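Local structure of hemolysin activator protein CdiB (Acinetobacter baumannii ACICU, 6WIL) at residues Q74-V79 with N109-K114; T118-V123 with S136-R141; N218-V223 with S555-Y560; I240-P245 with L252-S257. The protein probably secretes a partner toxin of contact-dependent growth inhibition across the outer membrane, as a two-partner secretion transporter of the Omp85 superfamily. One frame throughout, in Å; residues are numbered along the deposited sequence.

Contact 1: residues Q74-V79 with N109-K114; sequences QQFNFV and NELLKK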
loop_
_atom_site.group_PDB
_atom_site.type_symbol
_atom_site.label_atom_id
_atom_site.label_comp_id
_atom_site.label_asym_id
_atom_site.label_seq_id
_atom_site.Cartn_x
_atom_site.Cartn_y
_atom_site.Cartn_z
ATOM N N GLN A 74 -21.641 25.864 -8.135
ATOM C CA GLN A 74 -22.325 24.703 -7.574
ATOM C C GLN A 74 -21.362 23.795 -6.822
ATOM O O GLN A 74 -21.759 23.117 -5.867
ATOM C CB GLN A 74 -23.025 23.924 -8.691
ATOM C CG GLN A 74 -24.086 22.939 -8.222
ATOM C CD GLN A 74 -25.491 23.509 -8.306
ATOM O OE1 GLN A 74 -25.713 24.690 -8.033
ATOM N NE2 GLN A 74 -26.446 22.674 -8.699
ATOM N N GLN A 75 -20.092 23.776 -7.234
ATOM C CA GLN A 75 -19.082 22.972 -6.559
ATOM C C GLN A 75 -18.725 23.516 -5.181
ATOM O O GLN A 75 -18.233 22.758 -4.337
ATOM C CB GLN A 75 -17.826 22.894 -7.429
ATOM C CG GLN A 75 -16.712 22.016 -6.878
ATOM C CD GLN A 75 -15.475 22.025 -7.759
ATOM O OE1 GLN A 75 -15.366 22.829 -8.683
ATOM N NE2 GLN A 75 -14.541 21.121 -7.479
ATOM N N PHE A 76 -18.970 24.801 -4.925
ATOM C CA PHE A 76 -18.494 25.456 -3.713
ATOM C C PHE A 76 -19.593 25.733 -2.696
ATOM O O PHE A 76 -19.342 26.438 -1.714
ATOM C CB PHE A 76 -17.776 26.757 -4.068
ATOM C CG PHE A 76 -16.428 26.546 -4.689
ATOM C CD1 PHE A 76 -15.391 26.003 -3.950
ATOM C CD2 PHE A 76 -16.199 26.882 -6.014
ATOM C CE1 PHE A 76 -14.145 25.807 -4.516
ATOM C CE2 PHE A 76 -14.956 26.686 -6.586
ATOM C CZ PHE A 76 -13.927 26.151 -5.835
ATOM N N ASN A 77 -20.795 25.180 -2.887
ATOM C CA ASN A 77 -21.877 25.425 -1.941
ATOM C C ASN A 77 -21.589 24.847 -0.560
ATOM O O ASN A 77 -22.259 25.226 0.405
ATOM C CB ASN A 77 -23.200 24.866 -2.475
ATOM C CG ASN A 77 -23.144 23.372 -2.742
ATOM O OD1 ASN A 77 -22.965 22.569 -1.825
ATOM N ND2 ASN A 77 -23.324 22.990 -4.003
ATOM N N PHE A 78 -20.609 23.946 -0.439
ATOM C CA PHE A 78 -20.258 23.406 0.870
ATOM C C PHE A 78 -19.698 24.475 1.799
ATOM O O PHE A 78 -19.699 24.284 3.020
ATOM C CB PHE A 78 -19.248 22.263 0.720
ATOM C CG PHE A 78 -17.877 22.713 0.307
ATOM C CD1 PHE A 78 -17.569 22.897 -1.032
ATOM C CD2 PHE A 78 -16.889 22.939 1.253
ATOM C CE1 PHE A 78 -16.305 23.308 -1.419
ATOM C CE2 PHE A 78 -15.623 23.357 0.874
ATOM C CZ PHE A 78 -15.331 23.540 -0.465
ATOM N N VAL A 79 -19.207 25.585 1.250
ATOM C CA VAL A 79 -18.729 26.685 2.081
ATOM C C VAL A 79 -19.893 27.336 2.819
ATOM O O VAL A 79 -19.824 27.578 4.029
ATOM C CB VAL A 79 -17.957 27.704 1.225
ATOM C CG1 VAL A 79 -17.783 29.013 1.977
ATOM C CG2 VAL A 79 -16.605 27.130 0.810
ATOM N N ASN A 109 -10.990 28.443 6.022
ATOM C CA ASN A 109 -10.461 27.181 6.527
ATOM C C ASN A 109 -11.199 26.001 5.912
ATOM O O ASN A 109 -10.590 24.973 5.594
ATOM C CB ASN A 109 -10.558 27.147 8.054
ATOM C CG ASN A 109 -10.118 25.818 8.638
ATOM O OD1 ASN A 109 -8.925 25.550 8.767
ATOM N ND2 ASN A 109 -11.085 24.984 9.009
ATOM N N GLU A 110 -12.513 26.138 5.722
ATOM C CA GLU A 110 -13.277 25.091 5.054
ATOM C C GLU A 110 -12.847 24.946 3.601
ATOM O O GLU A 110 -12.853 23.839 3.048
ATOM C CB GLU A 110 -14.771 25.397 5.146
ATOM C CG GLU A 110 -15.644 24.187 4.917
ATOM C CD GLU A 110 -15.266 23.037 5.828
ATOM O OE1 GLU A 110 -15.258 23.235 7.063
ATOM O OE2 GLU A 110 -14.956 21.945 5.305
ATOM N N LEU A 111 -12.473 26.058 2.967
ATOM C CA LEU A 111 -11.949 26.006 1.607
ATOM C C LEU A 111 -10.648 25.214 1.560
ATOM O O LEU A 111 -10.457 24.357 0.689
ATOM C CB LEU A 111 -11.743 27.429 1.081
ATOM C CG LEU A 111 -11.759 27.649 -0.430
ATOM C CD1 LEU A 111 -13.091 27.200 -1.009
ATOM C CD2 LEU A 111 -11.504 29.116 -0.751
ATOM N N LEU A 112 -9.740 25.488 2.501
ATOM C CA LEU A 112 -8.496 24.732 2.584
ATOM C C LEU A 112 -8.740 23.286 2.997
ATOM O O LEU A 112 -7.972 22.397 2.611
ATOM C CB LEU A 112 -7.538 25.408 3.566
ATOM C CG LEU A 112 -7.178 26.860 3.249
ATOM C CD1 LEU A 112 -6.240 27.429 4.305
ATOM C CD2 LEU A 112 -6.557 26.961 1.864
ATOM N N LYS A 113 -9.791 23.035 3.785
ATOM C CA LYS A 113 -10.122 21.668 4.174
ATOM C C LYS A 113 -10.358 20.788 2.953
ATOM O O LYS A 113 -9.918 19.634 2.915
ATOM C CB LYS A 113 -11.358 21.659 5.073
ATOM C CG LYS A 113 -11.081 21.365 6.533
ATOM C CD LYS A 113 -12.388 21.157 7.285
ATOM C CE LYS A 113 -12.157 21.001 8.777
ATOM N NZ LYS A 113 -13.373 21.371 9.551
ATOM N N LYS A 114 -11.049 21.315 1.947
ATOM C CA LYS A 114 -11.325 20.564 0.731
ATOM C C LYS A 114 -10.197 20.653 -0.291
ATOM O O LYS A 114 -10.292 20.022 -1.348
ATOM C CB LYS A 114 -12.641 21.036 0.107
ATOM C CG LYS A 114 -13.856 20.203 0.509
ATOM C CD LYS A 114 -14.061 20.183 2.016
ATOM C CE LYS A 114 -15.140 19.188 2.415
ATOM N NZ LYS A 114 -16.417 19.447 1.698
#
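L111 reaches across from its helix and sets CD1 among F76, F78 and V79. Its CD1 lies 3.9 Å from F76 CE1 and 4.0 Å from V79 CG2. CD1 of L111 is 4.3 Å from F78 CZ, a slacker approach. Round L111, F76 and V79 the contact is buried and apolar. F76 also meets F116 edge-to-face and touches I137 and I139, while L111 and V79 both touch I121. The two helices, 77-85 and 97-113, thus pack on the sheet of the first POTRA domain, and the contact joins the start of one to the end of the other. The other side lies at the surface, where K113 and K114 are exposed. K114 bends at its second and fourth torsions and folds over one face of the F78 ring. Its CG stands 4.0 Å from the ring centroid as a CH-pi contact. Its NZ is 4.1 Å from the same centroid, an off-centre cation-pi contact 33° from the normal. The ring edge of F78 faces the backbone of E110, with CE2 3.6 Å from E110 O. K113 turns its amine away from F78 toward E110, and NZ to OE1 of that glutamate is a long salt bridge of 3.6 Å.

Contact 2: residues T118-V123 with S136-R141; sequences TSQIVV and SIQIGR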
loop_
_atom_site.group_PDB
_atom_site.type_symbol
_atom_site.label_atom_id
_atom_site.label_comp_id
_atom_site.label_asym_id
_atom_site.label_seq_id
_atom_site.Cartn_x
_atom_site.Cartn_y
_atom_site.Cartn_z
ATOM N N THR A 118 -5.321 27.792 -3.411
ATOM C CA THR A 118 -5.099 29.057 -4.100
ATOM C C THR A 118 -6.390 29.833 -4.317
ATOM O O THR A 118 -6.383 30.846 -5.024
ATOM C CB THR A 118 -4.399 28.828 -5.443
ATOM O OG1 THR A 118 -5.261 28.083 -6.312
ATOM C CG2 THR A 118 -3.101 28.069 -5.239
ATOM N N SER A 119 -7.496 29.374 -3.745
ATOM C CA SER A 119 -8.753 30.100 -3.778
ATOM C C SER A 119 -8.919 30.904 -2.493
ATOM O O SER A 119 -8.280 30.630 -1.475
ATOM C CB SER A 119 -9.928 29.140 -3.972
ATOM O OG SER A 119 -9.978 28.673 -5.308
ATOM N N GLN A 120 -9.780 31.920 -2.556
ATOM C CA GLN A 120 -9.943 32.855 -1.448
ATOM C C GLN A 120 -11.399 33.273 -1.324
ATOM O O GLN A 120 -12.024 33.668 -2.313
ATOM C CB GLN A 120 -9.060 34.095 -1.635
ATOM C CG GLN A 120 -9.187 35.128 -0.523
ATOM C CD GLN A 120 -8.596 34.654 0.793
ATOM O OE1 GLN A 120 -7.436 34.242 0.855
ATOM N NE2 GLN A 120 -9.393 34.713 1.855
ATOM N N ILE A 121 -11.930 33.183 -0.110
ATOM C CA ILE A 121 -13.265 33.689 0.185
ATOM C C ILE A 121 -13.185 35.198 0.358
ATOM O O ILE A 121 -12.382 35.704 1.151
ATOM C CB ILE A 121 -13.840 33.015 1.443
ATOM C CG1 ILE A 121 -13.996 31.509 1.227
ATOM C CG2 ILE A 121 -15.178 33.632 1.817
ATOM C CD1 ILE A 121 -15.043 31.149 0.194
ATOM N N VAL A 122 -14.005 35.925 -0.395
ATOM C CA VAL A 122 -14.128 37.366 -0.227
ATOM C C VAL A 122 -15.575 37.687 0.116
ATOM O O VAL A 122 -16.484 36.872 -0.069
ATOM C CB VAL A 122 -13.674 38.152 -1.475
ATOM C CG1 VAL A 122 -12.214 37.867 -1.777
ATOM C CG2 VAL A 122 -14.548 37.810 -2.666
ATOM N N VAL A 123 -15.780 38.894 0.629
ATOM C CA VAL A 123 -17.100 39.367 1.019
ATOM C C VAL A 123 -17.476 40.540 0.127
ATOM O O VAL A 123 -16.632 41.386 -0.190
ATOM C CB VAL A 123 -17.142 39.756 2.512
ATOM C CG1 VAL A 123 -15.979 40.670 2.863
ATOM C CG2 VAL A 123 -18.473 40.412 2.864
ATOM N N SER A 136 -18.292 35.638 -1.729
ATOM C CA SER A 136 -17.838 35.313 -3.071
ATOM C C SER A 136 -16.536 34.543 -2.987
ATOM O O SER A 136 -15.832 34.583 -1.978
ATOM C CB SER A 136 -17.637 36.558 -3.933
ATOM O OG SER A 136 -18.857 36.940 -4.524
ATOM N N ILE A 137 -16.203 33.857 -4.073
ATOM C CA ILE A 137 -15.015 33.016 -4.108
ATOM C C ILE A 137 -14.110 33.472 -5.245
ATOM O O ILE A 137 -14.521 33.508 -6.413
ATOM C CB ILE A 137 -15.365 31.524 -4.237
ATOM C CG1 ILE A 137 -14.080 30.693 -4.269
ATOM C CG2 ILE A 137 -16.211 31.253 -5.472
ATOM C CD1 ILE A 137 -14.273 29.236 -3.985
ATOM N N GLN A 138 -12.879 33.822 -4.900
ATOM C CA GLN A 138 -11.838 34.043 -5.897
ATOM C C GLN A 138 -11.274 32.686 -6.285
ATOM O O GLN A 138 -10.371 32.153 -5.641
ATOM C CB GLN A 138 -10.756 34.964 -5.356
ATOM C CG GLN A 138 -11.021 36.423 -5.631
ATOM C CD GLN A 138 -10.257 37.330 -4.694
ATOM O OE1 GLN A 138 -9.471 36.864 -3.867
ATOM N NE2 GLN A 138 -10.491 38.632 -4.807
ATOM N N ILE A 139 -11.819 32.122 -7.360
ATOM C CA ILE A 139 -11.442 30.785 -7.802
ATOM C C ILE A 139 -10.032 30.844 -8.386
ATOM O O ILE A 139 -9.809 31.449 -9.438
ATOM C CB ILE A 139 -12.445 30.230 -8.816
ATOM C CG1 ILE A 139 -13.854 30.242 -8.213
ATOM C CG2 ILE A 139 -12.042 28.829 -9.241
ATOM C CD1 ILE A 139 -14.847 29.372 -8.953
ATOM N N GLY A 140 -9.079 30.220 -7.695
ATOM C CA GLY A 140 -7.711 30.146 -8.172
ATOM C C GLY A 140 -7.498 28.967 -9.099
ATOM O O GLY A 140 -7.768 27.818 -8.728
ATOM N N ARG A 141 -7.013 29.235 -10.306
ATOM C CA ARG A 141 -6.911 28.228 -11.348
ATOM C C ARG A 141 -5.457 28.029 -11.758
ATOM O O ARG A 141 -4.557 28.776 -11.365
ATOM C CB ARG A 141 -7.751 28.613 -12.570
ATOM C CG ARG A 141 -9.198 28.923 -12.248
ATOM C CD ARG A 141 -9.980 29.217 -13.513
ATOM N NE ARG A 141 -10.935 28.158 -13.815
ATOM C CZ ARG A 141 -12.229 28.219 -13.524
ATOM N NH1 ARG A 141 -12.725 29.298 -12.930
ATOM N NH2 ARG A 141 -13.028 27.206 -13.833
#
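Q120 and Q138 lie side by side and point the same way, but their amide planes stand 80° apart. Q138 runs extended beyond CG and brings OE1 to 3.6 Å from Q120 CB. Q120 instead bends at its second torsion (70°), which takes its amide along its own strand toward I121. There NE2 gives a nearly straight 3.2 Å bond to I121 O. The V122 and Q138 side chains cross at about a right angle, with V122 CG1 3.6 Å from Q138 CD. The other branch of V122, CG2, is 3.6 Å from S136 CB. The OG of S136 turns to I63 O. S119 holds its hydroxyl beside its own backbone N (chi1 -74°), where OG accepts the G140 N-H at 3.0 Å. This side-chain bond follows the last backbone pair. Four backbone bonds join Q120 with Q138 and V122 with S136, and the shortest are 2.7 Å, such as Q138 N to Q120 O. The result is an antiparallel hairpin of the POTRA domain. I121 and I137 sit on the other face from the glutamines, against helix 97-113, whose Q108 bonds the backbone of S119 and I121. Strand 132-149 continues beside strands 59-62 and 204-213, both parallel to it.

Contact 3: residues N218-V223 with S555-Y560; sequences NFNLSV and SINLSY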
loop_
_atom_site.group_PDB
_atom_site.type_symbol
_atom_site.label_atom_id
_atom_site.label_comp_id
_atom_site.label_asym_id
_atom_site.label_seq_id
_atom_site.Cartn_x
_atom_site.Cartn_y
_atom_site.Cartn_z
ATOM N N ASN A 218 17.469 -1.472 -12.651
ATOM C CA ASN A 218 17.897 -1.806 -11.302
ATOM C C ASN A 218 17.989 -3.314 -11.158
ATOM O O ASN A 218 17.119 -4.046 -11.635
ATOM C CB ASN A 218 16.936 -1.233 -10.252
ATOM C CG ASN A 218 16.942 0.279 -10.229
ATOM O OD1 ASN A 218 16.366 0.925 -11.105
ATOM N ND2 ASN A 218 17.594 0.854 -9.224
ATOM N N PHE A 219 19.047 -3.771 -10.501
ATOM C CA PHE A 219 19.286 -5.186 -10.285
ATOM C C PHE A 219 19.315 -5.475 -8.794
ATOM O O PHE A 219 19.753 -4.648 -7.991
ATOM C CB PHE A 219 20.601 -5.641 -10.923
ATOM C CG PHE A 219 20.594 -5.607 -12.422
ATOM C CD1 PHE A 219 19.956 -6.597 -13.149
ATOM C CD2 PHE A 219 21.238 -4.591 -13.106
ATOM C CE1 PHE A 219 19.953 -6.569 -14.533
ATOM C CE2 PHE A 219 21.240 -4.559 -14.487
ATOM C CZ PHE A 219 20.595 -5.547 -15.200
ATOM N N ASN A 220 18.833 -6.661 -8.435
ATOM C CA ASN A 220 18.845 -7.130 -7.054
ATOM C C ASN A 220 19.125 -8.623 -7.073
ATOM O O ASN A 220 18.305 -9.402 -7.566
ATOM C CB ASN A 220 17.522 -6.832 -6.349
ATOM C CG ASN A 220 17.326 -5.360 -6.087
ATOM O OD1 ASN A 220 17.748 -4.845 -5.053
ATOM N ND2 ASN A 220 16.687 -4.668 -7.024
ATOM N N LEU A 221 20.281 -9.016 -6.550
ATOM C CA LEU A 221 20.633 -10.419 -6.393
ATOM C C LEU A 221 20.632 -10.769 -4.913
ATOM O O LEU A 221 21.276 -10.087 -4.108
ATOM C CB LEU A 221 21.995 -10.724 -7.015
ATOM C CG LEU A 221 22.043 -10.518 -8.527
ATOM C CD1 LEU A 221 22.602 -9.149 -8.856
ATOM C CD2 LEU A 221 22.848 -11.614 -9.200
ATOM N N SER A 222 19.901 -11.824 -4.561
ATOM C CA SER A 222 19.765 -12.261 -3.181
ATOM C C SER A 222 20.118 -13.733 -3.055
ATOM O O SER A 222 19.854 -14.535 -3.955
ATOM C CB SER A 222 18.338 -12.048 -2.646
ATOM O OG SER A 222 18.102 -10.689 -2.332
ATOM N N VAL A 223 20.711 -14.076 -1.917
ATOM C CA VAL A 223 20.896 -15.459 -1.500
ATOM C C VAL A 223 20.416 -15.577 -0.061
ATOM O O VAL A 223 20.726 -14.720 0.774
ATOM C CB VAL A 223 22.361 -15.916 -1.631
ATOM C CG1 VAL A 223 22.720 -16.114 -3.093
ATOM C CG2 VAL A 223 23.297 -14.903 -0.990
ATOM N N SER A 555 20.490 -13.788 5.132
ATOM C CA SER A 555 20.073 -13.182 3.875
ATOM C C SER A 555 21.113 -12.164 3.432
ATOM O O SER A 555 21.570 -11.345 4.234
ATOM C CB SER A 555 18.703 -12.515 4.007
ATOM O OG SER A 555 17.702 -13.471 4.306
ATOM N N ILE A 556 21.484 -12.222 2.156
ATOM C CA ILE A 556 22.430 -11.290 1.554
ATOM C C ILE A 556 21.824 -10.779 0.256
ATOM O O ILE A 556 21.399 -11.576 -0.585
ATOM C CB ILE A 556 23.793 -11.956 1.284
ATOM C CG1 ILE A 556 24.571 -12.158 2.586
ATOM C CG2 ILE A 556 24.604 -11.124 0.310
ATOM C CD1 ILE A 556 25.219 -10.895 3.098
ATOM N N ASN A 557 21.786 -9.458 0.089
ATOM C CA ASN A 557 21.294 -8.849 -1.139
ATOM C C ASN A 557 22.298 -7.819 -1.649
ATOM O O ASN A 557 23.034 -7.208 -0.875
ATOM C CB ASN A 557 19.918 -8.204 -0.920
ATOM C CG ASN A 557 19.322 -7.659 -2.197
ATOM O OD1 ASN A 557 19.558 -6.507 -2.559
ATOM N ND2 ASN A 557 18.548 -8.483 -2.893
ATOM N N LEU A 558 22.341 -7.652 -2.971
ATOM C CA LEU A 558 23.171 -6.641 -3.634
ATOM C C LEU A 558 22.329 -5.925 -4.674
ATOM O O LEU A 558 21.837 -6.560 -5.609
ATOM C CB LEU A 558 24.417 -7.271 -4.290
ATOM C CG LEU A 558 25.291 -6.527 -5.324
ATOM C CD1 LEU A 558 26.050 -5.281 -4.778
ATOM C CD2 LEU A 558 26.197 -7.569 -6.119
ATOM N N SER A 559 22.161 -4.617 -4.508
ATOM C CA SER A 559 21.461 -3.794 -5.484
ATOM C C SER A 559 22.458 -2.905 -6.213
ATOM O O SER A 559 23.421 -2.423 -5.612
ATOM C CB SER A 559 20.375 -2.939 -4.817
ATOM O OG SER A 559 20.928 -2.130 -3.791
ATOM N N TYR A 560 22.240 -2.716 -7.515
ATOM C CA TYR A 560 23.094 -1.851 -8.323
ATOM C C TYR A 560 22.398 -1.476 -9.627
ATOM O O TYR A 560 21.342 -2.017 -9.953
ATOM C CB TYR A 560 24.438 -2.524 -8.615
ATOM C CG TYR A 560 24.345 -3.779 -9.451
ATOM C CD1 TYR A 560 24.121 -5.014 -8.860
ATOM C CD2 TYR A 560 24.493 -3.729 -10.830
ATOM C CE1 TYR A 560 24.040 -6.161 -9.622
ATOM C CE2 TYR A 560 24.413 -4.874 -11.601
ATOM C CZ TYR A 560 24.185 -6.089 -10.991
ATOM O OH TYR A 560 24.102 -7.239 -11.743
#
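The Y560 ring takes F219 CB over one face, 3.8 Å from its centroid, and L221 CD1 at its edge, 3.4 Å from CE1. The F219 ring runs nearly parallel to that of Y560, with planes 26° apart. The two are slid so far that they barely overlap, and their centroids are 5.2 Å apart. Y560 has CG between its backbone N and carbonyl carbon (chi1 64°), which carries the ring back across to F219 and L221. On the same face V223 and I556 lie side by side, with CG2 of the valine 3.8 Å from CB of the isoleucine. The other face is polar. N557 holds its amide anti to the backbone N (chi1 -175°) and directs ND2 to S222 OG; the modelled separation is too short to be trusted in detail. N220 OD1 is 3.3 Å from S559 CB. Six backbone bonds tie F219 to Y560, L221 to L558 and V223 to I556. F219 N to Y560 O, at 2.9 Å, ends on the C-terminal group of the chain. First strand 217-228 thus pairs with last strand 550-559, antiparallel, and closes the 16-stranded barrel. This is the seam of the Omp85 superfamily fold.

Contact 4: residues I240-P245 with L252-S257; sequences IGINNP and LSLNVS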
loop_
_atom_site.group_PDB
_atom_site.type_symbol
_atom_site.label_atom_id
_atom_site.label_comp_id
_atom_site.label_asym_id
_atom_site.label_seq_id
_atom_site.Cartn_x
_atom_site.Cartn_y
_atom_site.Cartn_z
ATOM N N ILE A 240 15.008 -7.675 -11.375
ATOM C CA ILE A 240 15.280 -6.601 -12.322
ATOM C C ILE A 240 14.133 -5.605 -12.261
ATOM O O ILE A 240 12.970 -5.977 -12.453
ATOM C CB ILE A 240 15.462 -7.114 -13.758
ATOM C CG1 ILE A 240 16.540 -8.194 -13.802
ATOM C CG2 ILE A 240 15.824 -5.954 -14.680
ATOM C CD1 ILE A 240 16.950 -8.588 -15.203
ATOM N N GLY A 241 14.458 -4.345 -11.995
ATOM C CA GLY A 241 13.482 -3.281 -12.062
ATOM C C GLY A 241 13.791 -2.335 -13.203
ATOM O O GLY A 241 14.881 -1.760 -13.263
ATOM N N ILE A 242 12.846 -2.182 -14.125
ATOM C CA ILE A 242 12.965 -1.254 -15.240
ATOM C C ILE A 242 12.022 -0.087 -14.989
ATOM O O ILE A 242 10.821 -0.286 -14.772
ATOM C CB ILE A 242 12.657 -1.942 -16.579
ATOM C CG1 ILE A 242 13.647 -3.083 -16.811
ATOM C CG2 ILE A 242 12.719 -0.935 -17.716
ATOM C CD1 ILE A 242 13.094 -4.205 -17.643
ATOM N N ASN A 243 12.563 1.126 -15.029
ATOM C CA ASN A 243 11.853 2.333 -14.627
ATOM C C ASN A 243 11.444 3.125 -15.863
ATOM O O ASN A 243 12.300 3.525 -16.659
ATOM C CB ASN A 243 12.732 3.180 -13.711
ATOM C CG ASN A 243 11.983 4.327 -13.088
ATOM O OD1 ASN A 243 12.019 5.450 -13.589
ATOM N ND2 ASN A 243 11.300 4.055 -11.982
ATOM N N ASN A 244 10.137 3.351 -16.013
ATOM C CA ASN A 244 9.554 4.151 -17.088
ATOM C C ASN A 244 9.909 3.619 -18.477
ATOM O O ASN A 244 10.276 4.414 -19.353
ATOM C CB ASN A 244 10.008 5.608 -16.952
ATOM C CG ASN A 244 9.018 6.595 -17.549
ATOM O OD1 ASN A 244 7.812 6.347 -17.573
ATOM N ND2 ASN A 244 9.529 7.726 -18.032
ATOM N N PRO A 245 9.780 2.310 -18.738
ATOM C CA PRO A 245 10.256 1.791 -20.034
ATOM C C PRO A 245 9.468 2.309 -21.226
ATOM O O PRO A 245 10.073 2.675 -22.240
ATOM C CB PRO A 245 10.112 0.271 -19.873
ATOM C CG PRO A 245 8.996 0.110 -18.912
ATOM C CD PRO A 245 9.111 1.260 -17.947
ATOM N N LEU A 252 8.234 -1.782 -14.649
ATOM C CA LEU A 252 8.271 -3.190 -15.013
ATOM C C LEU A 252 9.246 -3.906 -14.090
ATOM O O LEU A 252 10.404 -3.493 -13.961
ATOM C CB LEU A 252 8.685 -3.365 -16.475
ATOM C CG LEU A 252 8.885 -4.798 -16.977
ATOM C CD1 LEU A 252 7.565 -5.545 -17.039
ATOM C CD2 LEU A 252 9.567 -4.793 -18.339
ATOM N N SER A 253 8.774 -4.965 -13.442
ATOM C CA SER A 253 9.576 -5.720 -12.492
ATOM C C SER A 253 9.664 -7.172 -12.939
ATOM O O SER A 253 8.677 -7.751 -13.406
ATOM C CB SER A 253 8.983 -5.628 -11.084
ATOM O OG SER A 253 8.768 -4.274 -10.716
ATOM N N LEU A 254 10.853 -7.752 -12.803
ATOM C CA LEU A 254 11.103 -9.139 -13.162
ATOM C C LEU A 254 11.842 -9.820 -12.023
ATOM O O LEU A 254 12.758 -9.238 -11.432
ATOM C CB LEU A 254 11.926 -9.246 -14.447
ATOM C CG LEU A 254 11.506 -8.369 -15.628
ATOM C CD1 LEU A 254 12.578 -8.385 -16.706
ATOM C CD2 LEU A 254 10.177 -8.833 -16.188
ATOM N N ASN A 255 11.445 -11.051 -11.714
ATOM C CA ASN A 255 12.096 -11.812 -10.657
ATOM C C ASN A 255 12.210 -13.270 -11.072
ATOM O O ASN A 255 11.240 -13.859 -11.557
ATOM C CB ASN A 255 11.324 -11.691 -9.338
ATOM C CG ASN A 255 12.173 -12.047 -8.135
ATOM O OD1 ASN A 255 12.837 -11.186 -7.554
ATOM N ND2 ASN A 255 12.162 -13.323 -7.756
ATOM N N VAL A 256 13.398 -13.845 -10.890
ATOM C CA VAL A 256 13.641 -15.264 -11.125
ATOM C C VAL A 256 14.236 -15.853 -9.856
ATOM O O VAL A 256 15.241 -15.349 -9.344
ATOM C CB VAL A 256 14.577 -15.507 -12.324
ATOM C CG1 VAL A 256 14.771 -17.000 -12.543
ATOM C CG2 VAL A 256 14.013 -14.858 -13.574
ATOM N N SER A 257 13.618 -16.915 -9.351
ATOM C CA SER A 257 14.003 -17.512 -8.082
ATOM C C SER A 257 14.377 -18.974 -8.285
ATOM O O SER A 257 13.743 -19.684 -9.069
ATOM C CB SER A 257 12.865 -17.395 -7.061
ATOM O OG SER A 257 13.365 -17.391 -5.734
#
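The backbone bonds link I240 with L254 and I242 with L252, two antiparallel hydrogen-bonded pairs. Each pair has two bonds. The shortest runs from I240 N to L254 O at 2.7 Å, and I242 N reaches L252 O at 2.8 Å. All four are fairly straight. G241 and S253 form the non-hydrogen-bonded pair between them. Here S253 CA comes 3.4 Å from I240 O, a CA-H...O contact.

These strands, 232-243 and 251-261, form a hairpin of the transmembrane barrel, second and third in its order. Their short segments run at 170° to each other, almost exactly antiparallel.

The apolar contacts lie on one face of the hairpin. I242 and L252 stand side by side and point the same way, with CD1 of the isoleucine 3.6 Å from CD2 of the leucine. L252 has CG anti to its backbone N (chi1 175°), and CD2 continues the chain outward, anti to CA, alongside I242. The same CD1 of I242 is 4.3 Å from L254 CD1, so it touches both leucines. I240 and L254 meet less closely, at CB to CB, 4.2 Å. Near the turn P245 lays CG 4.3 Å from L252 CB. L252 and L254 also touch I273 on the next strand, 266-279.

On the opposite face N255 ND2 bonds N237 OD1, farther back on strand 232-243, while S253 packs on L25 and N255 on R17 and L21 of helix 8-27. At the turn, N244 ND2 bonds Q156 OE1 and N243 ND2 bonds R183 O.

Overall arrangement
From the N terminus, the chain passes helix 8-27 and enters the first POTRA domain. There contact 1 closes a mostly helical loop that holds the rest of helix 77-85 and most of helix 97-113. Contact 2 follows in series and closes a short hairpin. The two touch through F76 and L111, so helices and sheet share one core. The chain adds strands 185-193 and 204-213 to that sheet, then builds the barrel from strand 217-228 on. Contact 3 joins its first and last strands and closes a loop of 331 residues. Contact 4, a local hairpin, is nested inside that loop, and strand 217-228 pairs with strand 232-243 between them. No contacts cross. The centres of contacts 2 and 3 are about 52 Å apart.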